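Local coordinates for organic hydroperoxide resistance protein (Deinococcus radiodurans, PDB 1USP) that probably detoxifies organic hydroperoxides by reducing them with a pair of redox-active cysteines, at residues A[16-21]-A[27-32]; A[62-67]-A[118-123]. All coordinates share one frame; numbering follows the deposited sequence.

Contact 1. Residues A[16-21]-A[27-32]. With GOL (glycerol), chain D.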
ATOM      1  N   ALA A  16       7.501  15.437 -11.251  1.00 50.06           N
ATOM      2  CA  ALA A  16       7.201  14.475 -12.297  1.00 46.92           C
ATOM      3  C   ALA A  16       7.318  13.023 -11.843  1.00 42.89           C
ATOM      4  O   ALA A  16       7.602  12.155 -12.670  1.00 44.91           O
ATOM      5  N   GLY A  17       7.084  12.752 -10.556  1.00 38.61           N
ATOM      6  CA  GLY A  17       7.241  11.422  -9.993  1.00 33.25           C
ATOM      7  C   GLY A  17       6.247  10.409 -10.525  1.00 29.31           C
ATOM      8  O   GLY A  17       5.110  10.747 -10.858  1.00 26.04           O
ATOM      9  N   THR A  18       6.676   9.154 -10.624  1.00 26.91           N
ATOM     10  CA  THR A  18       5.793   8.070 -11.017  1.00 25.59           C
ATOM     11  C   THR A  18       6.076   6.871 -10.138  1.00 23.30           C
ATOM     12  O   THR A  18       7.151   6.760  -9.563  1.00 21.81           O
ATOM     13  CB  THR A  18       6.015   7.639 -12.479  1.00 26.52           C
ATOM     14  OG1 THR A  18       7.404   7.371 -12.689  1.00 27.47           O
ATOM     15  CG2 THR A  18       5.696   8.742 -13.473  1.00 25.68           C
ATOM     16  N   THR A  19       5.119   5.960 -10.057  1.00 21.39           N
ATOM     17  CA  THR A  19       5.396   4.642  -9.528  1.00 20.82           C
ATOM     18  C   THR A  19       4.764   3.614 -10.477  1.00 20.85           C
ATOM     19  O   THR A  19       3.621   3.754 -10.890  1.00 20.73           O
ATOM     20  CB  THR A  19       4.937   4.538  -8.062  1.00 21.02           C
ATOM     21  OG1 THR A  19       5.328   3.277  -7.498  1.00 20.99           O
ATOM     22  CG2 THR A  19       3.413   4.580  -7.936  1.00 21.88           C
ATOM     23  N   ARG A  20       5.543   2.615 -10.850  1.00 21.99           N
ATOM     24  CA  ARG A  20       5.225   1.781 -11.993  1.00 24.43           C
ATOM     25  C   ARG A  20       5.602   0.346 -11.714  1.00 23.94           C
ATOM     26  O   ARG A  20       6.718   0.076 -11.312  1.00 23.25           O
ATOM     27  CB  ARG A  20       5.979   2.300 -13.235  1.00 26.09           C
ATOM     28  CG  ARG A  20       5.546   3.699 -13.685  1.00 29.15           C
ATOM     29  CD  ARG A  20       6.252   4.196 -14.962  1.00 33.30           C
ATOM     30  NE  ARG A  20       5.981   3.341 -16.123  1.00 35.70           N
ATOM     31  CZ  ARG A  20       6.635   3.407 -17.290  1.00 38.27           C
ATOM     32  NH1 ARG A  20       7.616   4.287 -17.471  1.00 36.75           N
ATOM     33  NH2 ARG A  20       6.303   2.582 -18.285  1.00 40.27           N
ATOM     34  N   SER A  21       4.678  -0.582 -11.928  1.00 23.55           N
ATOM     35  CA  SER A  21       4.980  -1.998 -11.743  1.00 25.25           C
ATOM     36  C   SER A  21       5.777  -2.546 -12.927  1.00 26.27           C
ATOM     37  O   SER A  21       5.671  -2.049 -14.049  1.00 25.79           O
ATOM     38  CB  SER A  21       3.702  -2.809 -11.544  1.00 25.29           C
ATOM     39  OG  SER A  21       2.925  -2.796 -12.713  1.00 26.38           O
ATOM     40  N   ASN A  27       0.758   2.115 -13.672  1.00 23.27           N
ATOM     41  CA  ASN A  27       1.526   3.139 -14.373  1.00 24.31           C
ATOM     42  C   ASN A  27       0.996   4.495 -13.885  1.00 22.49           C
ATOM     43  O   ASN A  27       0.176   5.175 -14.520  1.00 20.28           O
ATOM     44  CB  ASN A  27       1.359   2.957 -15.889  1.00 26.84           C
ATOM     45  CG  ASN A  27       2.147   3.967 -16.710  1.00 30.24           C
ATOM     46  OD1 ASN A  27       3.120   4.561 -16.234  1.00 33.78           O
ATOM     47  ND2 ASN A  27       1.725   4.165 -17.967  1.00 31.02           N
ATOM     48  N   LEU A  28       1.469   4.871 -12.713  1.00 22.15           N
ATOM     49  CA  LEU A  28       0.827   5.934 -11.963  1.00 22.85           C
ATOM     50  C   LEU A  28       1.722   7.123 -11.768  1.00 22.90           C
ATOM     51  O   LEU A  28       2.907   7.001 -11.489  1.00 23.65           O
ATOM     52  CB  LEU A  28       0.396   5.404 -10.600  1.00 23.83           C
ATOM     53  CG  LEU A  28      -0.546   4.208 -10.686  1.00 24.39           C
ATOM     54  CD1 LEU A  28      -0.638   3.486  -9.338  1.00 25.16           C
ATOM     55  CD2 LEU A  28      -1.914   4.698 -11.160  1.00 26.31           C
ATOM     56  N   ASP A  29       1.114   8.286 -11.905  1.00 22.02           N
ATOM     57  CA  ASP A  29       1.741   9.532 -11.560  1.00 23.82           C
ATOM     58  C   ASP A  29       1.558   9.717 -10.081  1.00 23.09           C
ATOM     59  O   ASP A  29       0.596   9.181  -9.502  1.00 20.99           O
ATOM     60  CB  ASP A  29       1.056  10.665 -12.315  1.00 25.97           C
ATOM     61  CG  ASP A  29       1.268  10.570 -13.810  1.00 30.04           C
ATOM     62  OD1 ASP A  29       2.434  10.511 -14.243  1.00 31.66           O
ATOM     63  OD2 ASP A  29       0.333  10.541 -14.622  1.00 32.49           O
ATOM     64  N   LEU A  30       2.476  10.466  -9.474  1.00 22.21           N
ATOM     65  CA  LEU A  30       2.412  10.808  -8.052  1.00 22.20           C
ATOM     66  C   LEU A  30       2.302  12.306  -7.912  1.00 21.73           C
ATOM     67  O   LEU A  30       2.980  13.044  -8.641  1.00 20.68           O
ATOM     68  CB  LEU A  30       3.673  10.353  -7.330  1.00 22.43           C
ATOM     69  CG  LEU A  30       3.926   8.857  -7.360  1.00 22.06           C
ATOM     70  CD1 LEU A  30       5.389   8.593  -7.089  1.00 23.36           C
ATOM     71  CD2 LEU A  30       3.028   8.155  -6.333  1.00 18.50           C
ATOM     72  N   SER A  31       1.438  12.746  -7.004  1.00 20.93           N
ATOM     73  CA  SER A  31       1.332  14.152  -6.654  1.00 23.01           C
ATOM     74  C   SER A  31       1.239  14.273  -5.149  1.00 23.82           C
ATOM     75  O   SER A  31       0.609  13.432  -4.478  1.00 23.30           O
ATOM     76  CB  SER A  31       0.082  14.805  -7.288  1.00 22.77           C
ATOM     77  OG  SER A  31       0.079  14.712  -8.699  1.00 22.69           O
ATOM     78  N   VAL A  32       1.856  15.321  -4.607  1.00 24.66           N
ATOM     79  CA  VAL A  32       1.723  15.618  -3.191  1.00 25.38           C
ATOM     80  C   VAL A  32       0.432  16.398  -2.984  1.00 26.14           C
ATOM     81  O   VAL A  32       0.198  17.407  -3.671  1.00 25.78           O
ATOM     82  CB  VAL A  32       2.928  16.402  -2.635  1.00 27.51           C
ATOM     83  CG1 VAL A  32       2.731  16.682  -1.148  1.00 29.10           C
ATOM     84  CG2 VAL A  32       4.221  15.632  -2.864  1.00 27.21           C
TER
HETATM   85  C1  GOL D1141       1.845  14.483 -12.548  1.00 50.25           C
HETATM   86  O1  GOL D1141       0.485  14.322 -12.212  1.00 50.15           O
HETATM   87  C2  GOL D1141       2.701  13.831 -11.471  1.00 49.97           C
HETATM   88  O2  GOL D1141       2.910  14.741 -10.414  1.00 50.45           O
HETATM   89  C3  GOL D1141       4.046  13.403 -12.037  1.00 49.39           C
HETATM   90  O3  GOL D1141       3.987  12.251 -12.843  1.00 48.95           O
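The side chains of R20 and N27 lie alongside each other across the hairpin, with the guanidinium and amide planes 38° apart. N27 OD1 meets the guanidinium obliquely. It lies 3.1 Å from R20 NE, but the angle is too poor for a hydrogen bond. With chi1 at -179°, N27 holds CG opposite its backbone N and swings the amide toward R20. A bend at chi3 of R20 brings NE over to it.

Strands 18-21 and 27-29 are antiparallel. T19 and L28 form the hydrogen-bonded pair: T19 N donates to L28 O at 2.8 Å and L28 N to T19 O at 3.0 Å. T18-D29 and R20-N27 are the non-hydrogen-bonded pairs on either side. Beyond the strand, L30 N donates to G17 O at 3.0 Å. A glycerol, probably from the crystallisation liquor, bridges the two segments here, with its O3 2.7 Å from both G17 O and D29 OD1.

On the face away from R20, CG2 of T19 sits 3.9 Å from L30 CD2, and these two side chains cross at about a right angle. CD1 of L30 packs 3.5 Å from T18 O. T19 OG1 is hydrogen-bonded to the backbone of the other subunit.

Strand 18-21 is the middle strand of its sheet, with strand 5-12 on its other edge. T19 and L28 both rest on L49 of helix 46-68, and L28 and L30 also pack on the other subunit.

Contact 2. Residues A[62-67]-A[118-123]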
ATOM      1  N   LEU A  62     -11.849 -11.901   2.193  1.00 27.37           N
ATOM      2  CA  LEU A  62     -13.240 -12.340   2.232  1.00 28.73           C
ATOM      3  C   LEU A  62     -13.454 -13.521   1.301  1.00 30.95           C
ATOM      4  O   LEU A  62     -14.246 -14.408   1.600  1.00 32.16           O
ATOM      5  CB  LEU A  62     -14.186 -11.212   1.850  1.00 28.45           C
ATOM      6  CG  LEU A  62     -14.330 -10.157   2.948  1.00 28.54           C
ATOM      7  CD1 LEU A  62     -14.968  -8.912   2.387  1.00 29.37           C
ATOM      8  CD2 LEU A  62     -15.134 -10.715   4.116  1.00 29.12           C
ATOM      9  N   GLY A  63     -12.748 -13.516   0.173  1.00 32.43           N
ATOM     10  CA  GLY A  63     -12.773 -14.621  -0.772  1.00 34.75           C
ATOM     11  C   GLY A  63     -12.243 -15.891  -0.147  1.00 35.81           C
ATOM     12  O   GLY A  63     -12.851 -16.952  -0.282  1.00 36.36           O
ATOM     13  N   VAL A  64     -11.126 -15.764   0.570  1.00 35.79           N
ATOM     14  CA  VAL A  64     -10.486 -16.882   1.252  1.00 36.46           C
ATOM     15  C   VAL A  64     -11.403 -17.439   2.334  1.00 36.79           C
ATOM     16  O   VAL A  64     -11.529 -18.651   2.470  1.00 37.28           O
ATOM     17  CB  VAL A  64      -9.140 -16.463   1.901  1.00 36.46           C
ATOM     18  CG1 VAL A  64      -8.627 -17.543   2.855  1.00 36.51           C
ATOM     19  CG2 VAL A  64      -8.098 -16.175   0.826  1.00 36.43           C
ATOM     20  N   VAL A  65     -12.041 -16.547   3.082  1.00 36.77           N
ATOM     21  CA  VAL A  65     -12.890 -16.929   4.200  1.00 37.96           C
ATOM     22  C   VAL A  65     -14.141 -17.675   3.725  1.00 40.44           C
ATOM     23  O   VAL A  65     -14.559 -18.641   4.357  1.00 40.91           O
ATOM     24  CB  VAL A  65     -13.253 -15.697   5.078  1.00 37.26           C
ATOM     25  CG1 VAL A  65     -14.470 -15.962   5.968  1.00 36.82           C
ATOM     26  CG2 VAL A  65     -12.046 -15.279   5.932  1.00 36.08           C
ATOM     27  N   SER A  66     -14.728 -17.235   2.619  1.00 42.71           N
ATOM     28  CA  SER A  66     -15.964 -17.838   2.115  1.00 44.91           C
ATOM     29  C   SER A  66     -15.725 -19.264   1.620  1.00 46.68           C
ATOM     30  O   SER A  66     -16.536 -20.151   1.870  1.00 46.68           O
ATOM     31  CB  SER A  66     -16.559 -16.984   0.998  1.00 45.10           C
ATOM     32  OG  SER A  66     -15.610 -16.761  -0.022  1.00 45.78           O
ATOM     33  N   ARG A  67     -14.604 -19.482   0.937  1.00 49.00           N
ATOM     34  CA  ARG A  67     -14.248 -20.809   0.424  1.00 51.04           C
ATOM     35  C   ARG A  67     -13.956 -21.789   1.556  1.00 52.40           C
ATOM     36  O   ARG A  67     -14.475 -22.911   1.571  1.00 51.85           O
ATOM     37  CB  ARG A  67     -13.025 -20.726  -0.493  1.00 51.64           C
ATOM     38  CG  ARG A  67     -13.276 -19.991  -1.796  1.00 52.93           C
ATOM     39  CD  ARG A  67     -12.160 -20.154  -2.823  1.00 54.78           C
ATOM     40  NE  ARG A  67     -11.422 -18.908  -3.048  1.00 56.28           N
ATOM     41  CZ  ARG A  67     -10.212 -18.616  -2.553  1.00 57.32           C
ATOM     42  NH1 ARG A  67      -9.548 -19.473  -1.775  1.00 57.98           N
ATOM     43  NH2 ARG A  67      -9.659 -17.442  -2.842  1.00 56.93           N
ATOM     44  N   HIS A 118      -9.787  -9.867   8.826  1.00 21.19           N
ATOM     45  CA  HIS A 118      -8.703  -9.189   9.527  1.00 21.23           C
ATOM     46  C   HIS A 118      -7.612 -10.156   9.994  1.00 21.99           C
ATOM     47  O   HIS A 118      -6.437  -9.792  10.095  1.00 21.17           O
ATOM     48  CB  HIS A 118      -9.237  -8.407  10.728  1.00 21.53           C
ATOM     49  CG  HIS A 118      -8.233  -7.466  11.327  1.00 21.81           C
ATOM     50  ND1 HIS A 118      -7.666  -7.662  12.572  1.00 24.85           N
ATOM     51  CD2 HIS A 118      -7.684  -6.328  10.845  1.00 21.21           C
ATOM     52  CE1 HIS A 118      -6.837  -6.667  12.834  1.00 22.79           C
ATOM     53  NE2 HIS A 118      -6.826  -5.848  11.800  1.00 20.81           N
ATOM     54  N   GLU A 119      -8.032 -11.373  10.301  1.00 23.55           N
ATOM     55  CA  GLU A 119      -7.140 -12.417  10.743  1.00 24.82           C
ATOM     56  C   GLU A 119      -6.297 -12.907   9.574  1.00 23.13           C
ATOM     57  O   GLU A 119      -5.146 -13.244   9.756  1.00 20.72           O
ATOM     58  CB  GLU A 119      -7.940 -13.580  11.346  1.00 27.55           C
ATOM     59  CG  GLU A 119      -7.086 -14.801  11.656  1.00 34.36           C
ATOM     60  CD  GLU A 119      -7.046 -15.164  13.123  1.00 40.85           C
ATOM     61  OE1 GLU A 119      -6.984 -14.250  13.969  1.00 43.92           O
ATOM     62  OE2 GLU A 119      -7.044 -16.380  13.431  1.00 42.76           O
ATOM     63  N   VAL A 120      -6.885 -12.936   8.380  1.00 23.29           N
ATOM     64  CA  VAL A 120      -6.245 -13.514   7.198  1.00 23.67           C
ATOM     65  C   VAL A 120      -5.416 -12.507   6.387  1.00 22.16           C
ATOM     66  O   VAL A 120      -4.346 -12.838   5.876  1.00 22.32           O
ATOM     67  CB  VAL A 120      -7.315 -14.179   6.291  1.00 24.82           C
ATOM     68  CG1 VAL A 120      -6.773 -14.455   4.900  1.00 25.22           C
ATOM     69  CG2 VAL A 120      -7.801 -15.447   6.936  1.00 26.20           C
ATOM     70  N   CYS A 121      -5.934 -11.294   6.263  1.00 21.26           N
ATOM     71  CA  CYS A 121      -5.369 -10.282   5.382  1.00 21.55           C
ATOM     72  C   CYS A 121      -3.893 -10.034   5.694  1.00 20.51           C
ATOM     73  O   CYS A 121      -3.580  -9.712   6.827  1.00 20.87           O
ATOM     74  CB  CYS A 121      -6.172  -8.987   5.570  1.00 21.61           C
ATOM     75  SG  CYS A 121      -5.481  -7.559   4.755  1.00 21.17           S
ATOM     76  N   PRO A 122      -2.982 -10.194   4.727  1.00 20.03           N
ATOM     77  CA  PRO A 122      -1.566  -9.899   4.975  1.00 18.95           C
ATOM     78  C   PRO A 122      -1.232  -8.444   5.326  1.00 18.42           C
ATOM     79  O   PRO A 122      -0.241  -8.243   6.010  1.00 15.81           O
ATOM     80  CB  PRO A 122      -0.877 -10.341   3.677  1.00 20.87           C
ATOM     81  CG  PRO A 122      -1.916 -10.364   2.675  1.00 21.65           C
ATOM     82  CD  PRO A 122      -3.179 -10.765   3.382  1.00 20.46           C
ATOM     83  N   TYR A 123      -2.026  -7.467   4.884  1.00 16.44           N
ATOM     84  CA  TYR A 123      -1.791  -6.075   5.287  1.00 17.75           C
ATOM     85  C   TYR A 123      -2.037  -5.959   6.797  1.00 18.64           C
ATOM     86  O   TYR A 123      -1.313  -5.252   7.497  1.00 18.68           O
ATOM     87  CB  TYR A 123      -2.716  -5.095   4.549  1.00 16.50           C
ATOM     88  CG  TYR A 123      -2.304  -4.600   3.166  1.00 16.90           C
ATOM     89  CD1 TYR A 123      -1.973  -5.485   2.145  1.00 16.21           C
ATOM     90  CD2 TYR A 123      -2.336  -3.236   2.857  1.00 15.68           C
ATOM     91  CE1 TYR A 123      -1.645  -5.027   0.884  1.00 16.97           C
ATOM     92  CE2 TYR A 123      -2.027  -2.780   1.584  1.00 14.19           C
ATOM     93  CZ  TYR A 123      -1.679  -3.678   0.612  1.00 15.91           C
ATOM     94  OH  TYR A 123      -1.367  -3.230  -0.655  1.00 16.73           O
TER
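V64 and V120 are the closest pair of backbone positions, with their CA atoms 8.0 Å apart. Segment 62-67 is one continuous piece of helix 46-68. Segment 118-123 is broken: helix 107-120 ends at V120, C121 leaves helical geometry, and helix 122-127 starts at P122. C121 is thus also the N-cap residue of the second helix.

The contact is small and wholly apolar. V120 reaches across with both of its methyl groups. Its CG1 meets CG1 of V64 at 4.1 Å, while CG2 lies 4.4 Å from CG2 of V65. In both V64 and V120, CG1 is anti to the backbone N (chi1 168° and 165°), and the two side chains cross at a slant. V65 also packs on A116, one helical turn before V120.

This is helix-helix packing within the OsmC-like fold, close to its cysteine pair. C121 SG is joined to C57 SG by a disulfide, which ties the break between the two helices to helix 46-68. The pair is probably the redox centre, as in other Ohr proteins, here in its oxidised, disulfide form. P122 and Y123 pack on C57.

In segment 62-67, S66 OG turns back on its own helix, 2.8 Å from G63 O and 3.2 Å from L62 O. V120 packs against an aromatic side chain of the other subunit, and Y123 OH is hydrogen-bonded to that subunit's backbone.

In the fold
Both segments of contact 1 come earlier in the chain than either segment of contact 2. Their centres are about 29 Å apart, on opposite sides of the centre of the chain, and their nearest atoms are about 11 Å apart. Helix 46-68 connects them. It follows strand 27-29 in the chain, carries L49, which packs on T19 and L28 of contact 1, and supplies residues 62-67 to contact 2. C57, the disulfide partner of C121, lies between these two regions of the helix. Both contacts also touch the other subunit of the dimer. The 18-21/27-29 hairpin and the helix break at C121 therefore each have a place in the dimer interface.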